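Local coordinates for MIP07328p (Drosophila melanogaster, PDB 6FKK), which acts as an axon guidance cue with chemorepellent activity, probably by binding a plexin receptor through its sema domain, at residues Lys190-Pro195 with Phe209-Leu214; Ser215-Asn220 with Glu316-Lys321. One frame throughout, in Å; residues are numbered along the deposited sequence.

Contact 1. Residues Lys190-Pro195 with Phe209-Leu214. With NAG (2-acetamido-2-deoxy-beta-D-glucopyranose), chain E.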
# COMPACT_ATOMS: atom_id res chain seq x y z
N LYS A 190 4.26 17.10 16.50
CA LYS A 190 3.82 15.95 17.29
C LYS A 190 2.84 15.09 16.50
O LYS A 190 2.84 13.86 16.63
CB LYS A 190 3.19 16.43 18.60
CG LYS A 190 4.21 16.83 19.66
CD LYS A 190 3.56 17.12 21.00
CE LYS A 190 2.73 18.40 20.95
NZ LYS A 190 2.22 18.77 22.30
N GLN A 191 2.00 15.72 15.67
CA GLN A 191 1.06 14.96 14.85
C GLN A 191 1.72 14.46 13.57
O GLN A 191 1.59 13.28 13.22
CB GLN A 191 -0.16 15.82 14.52
CG GLN A 191 -1.10 16.05 15.69
CD GLN A 191 -2.41 16.69 15.27
OE1 GLN A 191 -2.47 17.42 14.28
NE2 GLN A 191 -3.47 16.43 16.03
N LEU A 192 2.44 15.33 12.87
CA LEU A 192 3.10 14.97 11.62
C LEU A 192 4.46 15.65 11.56
O LEU A 192 4.56 16.85 11.82
CB LEU A 192 2.24 15.38 10.42
CG LEU A 192 0.94 14.61 10.22
CD1 LEU A 192 0.09 15.25 9.14
CD2 LEU A 192 1.24 13.16 9.87
N ASN A 193 5.49 14.89 11.21
CA ASN A 193 6.87 15.37 11.17
C ASN A 193 7.50 14.94 9.85
O ASN A 193 8.11 13.87 9.77
CB ASN A 193 7.66 14.84 12.37
CG ASN A 193 8.95 15.60 12.61
OD1 ASN A 193 9.48 16.26 11.71
ND2 ASN A 193 9.46 15.52 13.83
N GLN A 194 7.36 15.78 8.83
CA GLN A 194 7.85 15.50 7.48
C GLN A 194 7.43 14.12 6.98
O GLN A 194 8.29 13.28 6.65
CB GLN A 194 9.36 15.66 7.42
CG GLN A 194 9.88 17.01 7.90
CD GLN A 194 11.35 17.20 7.61
OE1 GLN A 194 11.87 16.70 6.61
NE2 GLN A 194 12.03 17.94 8.48
N PRO A 195 6.13 13.84 6.89
CA PRO A 195 5.69 12.50 6.53
C PRO A 195 5.65 12.27 5.02
O PRO A 195 5.40 13.18 4.23
CB PRO A 195 4.28 12.43 7.12
CG PRO A 195 3.79 13.83 7.00
CD PRO A 195 4.99 14.73 7.18
N PHE A 209 -4.46 5.75 7.87
CA PHE A 209 -3.41 6.27 7.01
C PHE A 209 -2.08 5.62 7.39
O PHE A 209 -1.79 5.42 8.57
CB PHE A 209 -3.29 7.80 7.14
CG PHE A 209 -4.51 8.54 6.69
CD1 PHE A 209 -5.56 8.77 7.56
CD2 PHE A 209 -4.61 9.02 5.39
CE1 PHE A 209 -6.68 9.45 7.15
CE2 PHE A 209 -5.73 9.70 4.97
CZ PHE A 209 -6.77 9.92 5.86
N PHE A 210 -1.29 5.29 6.38
CA PHE A 210 0.01 4.66 6.57
C PHE A 210 1.09 5.55 5.97
O PHE A 210 0.97 5.98 4.81
CB PHE A 210 0.05 3.27 5.94
CG PHE A 210 -0.92 2.30 6.57
CD1 PHE A 210 -2.24 2.26 6.18
CD2 PHE A 210 -0.49 1.42 7.56
CE1 PHE A 210 -3.13 1.38 6.76
CE2 PHE A 210 -1.38 0.53 8.14
CZ PHE A 210 -2.70 0.51 7.74
N PHE A 211 2.13 5.82 6.74
CA PHE A 211 3.17 6.75 6.31
C PHE A 211 4.42 6.54 7.16
O PHE A 211 4.38 5.86 8.19
CB PHE A 211 2.70 8.20 6.41
CG PHE A 211 2.36 8.64 7.81
CD1 PHE A 211 1.10 8.41 8.34
CD2 PHE A 211 3.30 9.30 8.59
CE1 PHE A 211 0.79 8.81 9.63
CE2 PHE A 211 3.00 9.71 9.87
CZ PHE A 211 1.74 9.46 10.39
N ARG A 212 5.52 7.13 6.71
CA ARG A 212 6.76 7.19 7.46
C ARG A 212 7.08 8.64 7.76
O ARG A 212 6.76 9.54 6.97
CB ARG A 212 7.91 6.54 6.68
CG ARG A 212 8.16 7.15 5.31
CD ARG A 212 9.24 6.39 4.56
NE ARG A 212 9.53 6.99 3.26
CZ ARG A 212 8.89 6.67 2.13
NH1 ARG A 212 7.93 5.75 2.15
NH2 ARG A 212 9.21 7.27 0.99
N GLU A 213 7.70 8.88 8.91
CA GLU A 213 7.95 10.25 9.36
C GLU A 213 9.15 10.26 10.29
O GLU A 213 9.61 9.21 10.76
CB GLU A 213 6.72 10.83 10.06
CG GLU A 213 6.39 10.16 11.38
CD GLU A 213 5.39 10.94 12.21
OE1 GLU A 213 4.84 10.37 13.17
OE2 GLU A 213 5.16 12.13 11.90
N LEU A 214 9.64 11.46 10.57
CA LEU A 214 10.70 11.64 11.55
C LEU A 214 10.18 11.36 12.95
O LEU A 214 8.99 11.50 13.24
CB LEU A 214 11.27 13.05 11.47
CG LEU A 214 11.94 13.43 10.14
CD1 LEU A 214 12.44 14.87 10.18
CD2 LEU A 214 13.07 12.47 9.81
C1 NAG E . 5.86 14.96 0.16
C2 NAG E . 6.90 15.97 -0.35
C3 NAG E . 7.80 16.47 0.78
C4 NAG E . 6.96 16.96 1.96
C5 NAG E . 6.02 15.85 2.39
C6 NAG E . 5.12 16.26 3.54
C7 NAG E . 8.55 14.38 -1.28
C8 NAG E . 9.29 13.94 -2.51
N2 NAG E . 7.71 15.40 -1.43
O3 NAG E . 8.61 17.53 0.30
O4 NAG E . 7.81 17.31 3.04
O5 NAG E . 5.16 15.50 1.29
O6 NAG E . 5.80 17.11 4.45
O7 NAG E . 8.72 13.82 -0.20
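In the beta propeller of the sema domain, N193 and P195 lie on the loop entering strand 196-203 and meet E213, L214 and F211 of its hairpin partner, strand 206-214. Two hydrogen bonds join N193 to this strand. The N-H of L214 reaches N193 O over 3.0 Å. The N-H of N193 goes to E213 OE2 over 2.9 Å and is bent, with 137° at the hydrogen. The other carboxylate oxygen, E213 OE1, forms salt bridges with K252 and R228, so both oxygens are engaged and the group is probably held in its rotation. K252 also binds the carbonyls of K190 and Q191, which ties this loop to the same charge cluster.

N193 CG stands anti to the backbone N (chi1 -163°), which brings the amide against L214. The two side chains cross at about a right angle, with N193 CG 3.6 Å from L214 CB. A glycine here would probably leave L214 CB and CD1 without the amide they pack on. Beyond it, L214 CD1 touches Q194 NE2 at 3.5 Å.

Deeper in, the F211 ring receives P195 CB at CD2 (3.6 Å) and L192 CD2 at CZ (3.8 Å), both obliquely. P195 O lies 3.2 Å from C6 of an N-acetylglucosamine attached to the protein itself. R212 pairs with D196, but L214 bonds to N193 where Q194 would continue that register. The arrangement is that of a beta hairpin whose open end is prolonged by the incoming loop with a one-residue slip.

Contact 2. Residues Ser215-Asn220 with Glu316-Lys321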
# COMPACT_ATOMS: atom_id res chain seq x y z
N SER A 215 11.10 10.97 13.83
CA SER A 215 10.75 10.52 15.17
C SER A 215 11.06 11.60 16.20
O SER A 215 12.14 12.19 16.17
CB SER A 215 11.50 9.24 15.52
OG SER A 215 11.23 8.86 16.87
N MET A 216 10.11 11.83 17.10
CA MET A 216 10.35 12.63 18.29
C MET A 216 10.61 11.78 19.52
O MET A 216 11.35 12.21 20.42
CB MET A 216 9.15 13.54 18.57
CG MET A 216 8.89 14.58 17.50
SD MET A 216 7.45 15.59 17.90
CE MET A 216 7.79 16.02 19.61
N GLU A 217 10.04 10.58 19.58
CA GLU A 217 10.12 9.75 20.78
C GLU A 217 11.55 9.31 21.10
O GLU A 217 11.81 8.89 22.23
CB GLU A 217 9.22 8.52 20.63
CG GLU A 217 9.48 7.71 19.37
CD GLU A 217 8.54 6.52 19.24
OE1 GLU A 217 7.87 6.19 20.24
OE2 GLU A 217 8.46 5.94 18.14
N VAL A 218 12.46 9.40 20.13
CA VAL A 218 13.86 9.14 20.44
C VAL A 218 14.37 10.20 21.41
O VAL A 218 13.94 11.37 21.37
CB VAL A 218 14.72 9.09 19.17
CG1 VAL A 218 14.51 7.77 18.43
CG2 VAL A 218 14.39 10.26 18.26
N MET A 219 15.27 9.79 22.30
CA MET A 219 15.71 10.67 23.39
C MET A 219 16.31 11.97 22.86
O MET A 219 15.90 13.06 23.28
CB MET A 219 16.73 9.93 24.26
CG MET A 219 17.60 8.94 23.50
SD MET A 219 19.15 8.56 24.33
CE MET A 219 20.02 10.11 24.15
N ASN A 220 17.26 11.87 21.94
CA ASN A 220 17.96 13.04 21.43
C ASN A 220 17.29 13.65 20.20
O ASN A 220 17.91 14.50 19.55
CB ASN A 220 19.41 12.66 21.09
CG ASN A 220 19.51 11.36 20.33
OD1 ASN A 220 18.85 10.37 20.67
ND2 ASN A 220 20.32 11.34 19.28
N GLU A 316 -2.17 2.66 26.23
CA GLU A 316 -1.72 3.86 26.91
C GLU A 316 -1.19 4.88 25.90
O GLU A 316 -0.76 4.54 24.80
CB GLU A 316 -0.63 3.52 27.93
CG GLU A 316 -1.11 2.63 29.06
CD GLU A 316 0.03 2.12 29.91
OE1 GLU A 316 1.02 1.61 29.35
OE2 GLU A 316 -0.05 2.25 31.16
N PHE A 317 -1.23 6.14 26.30
CA PHE A 317 -0.76 7.25 25.48
C PHE A 317 0.68 7.58 25.86
O PHE A 317 0.99 7.74 27.04
CB PHE A 317 -1.64 8.48 25.66
CG PHE A 317 -3.05 8.29 25.19
CD1 PHE A 317 -4.01 7.78 26.05
CD2 PHE A 317 -3.42 8.63 23.91
CE1 PHE A 317 -5.31 7.61 25.63
CE2 PHE A 317 -4.72 8.47 23.48
CZ PHE A 317 -5.67 7.96 24.34
N LYS A 318 1.54 7.68 24.85
CA LYS A 318 2.92 8.11 25.09
C LYS A 318 2.91 9.57 25.53
O LYS A 318 2.40 10.44 24.81
CB LYS A 318 3.75 7.92 23.83
CG LYS A 318 5.25 7.96 24.06
CD LYS A 318 6.00 7.57 22.80
CE LYS A 318 5.53 6.21 22.28
NZ LYS A 318 5.96 5.09 23.16
N SER A 319 3.48 9.84 26.70
CA SER A 319 3.44 11.18 27.26
C SER A 319 4.23 12.15 26.38
O SER A 319 5.08 11.76 25.58
CB SER A 319 4.01 11.19 28.68
OG SER A 319 5.37 10.80 28.68
N GLN A 320 3.91 13.44 26.53
CA GLN A 320 4.62 14.48 25.80
C GLN A 320 6.12 14.37 26.07
O GLN A 320 6.54 14.09 27.19
CB GLN A 320 4.12 15.86 26.21
CG GLN A 320 2.61 16.00 26.24
CD GLN A 320 2.16 17.40 26.63
OE1 GLN A 320 2.60 18.38 26.04
NE2 GLN A 320 1.30 17.49 27.63
N LYS A 321 6.92 14.59 25.02
CA LYS A 321 8.37 14.48 25.14
C LYS A 321 8.87 15.59 26.05
O LYS A 321 9.30 16.66 25.62
CB LYS A 321 9.03 14.54 23.77
CG LYS A 321 10.52 14.26 23.82
CD LYS A 321 11.20 14.53 22.49
CE LYS A 321 12.68 14.21 22.56
NZ LYS A 321 12.91 12.81 23.03
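K321 NZ is gripped by backbone carbonyls of M216, V218 and M219. The bond to M219 O is 3.0 Å long. The nitrogen stands above that carbonyl plane, and the C=O...N angle is 103°. The bond to M216 O is weak at 3.1 Å. V218 O is also a partner, but its modelled distance is too short to be trusted in detail. S325 OG adds a weak bond from outside the two segments.

The lysine chain is extended as far as CE, with CG anti to the backbone N (chi1 -173°). It bends only at its last torsion, which turns NZ toward the three carbonyls. The charge is thus met by peptide dipoles of the 215-220 turn, and no carboxylate of that turn bonds to it.

A second, looser link joins E217 and K318. Their side chains cross at about a right angle, and E217 CB lies 4.0 Å from K318 CD. E217 is extended beyond CG, while K318 is bent near its end. Their charged ends form a long salt bridge, with E217 OE1 3.7 Å from K318 NZ. The stronger partner of K318 is E365, and E217 OE2 forms a salt bridge with R228. Each charge thus has two partners, and the link between E217 and K318 is the long one.

The contact lies at the surface of the sema domain. It joins the loop between strands 206-214 and 225-233 to the long loop between helices 306-312 and 352-360. S215, E217 and V218 rest on Y226 of strand 225-233, while F317 meets F357 of helix 352-360 edge-to-face.

From the N terminus, the chain first reaches 190-195, runs through strand 196-203 and the start of strand 206-214, and closes contact 1 after a short hairpin. L214 then passes directly into S215, where contact 2 opens. Contact 2 closes a much longer loop, through strands 225-233 to 298-305 and helix 306-312 to 316-321. The two neither nest nor cross. They follow in series, with centres about 14 Å apart, and they also touch: M216 CE packs 3.7 Å from K190 CG, and M216 CG lies near N193 ND2. Together they tie the hairpin's entry loop, its exit loop and the loop before helix 352-360.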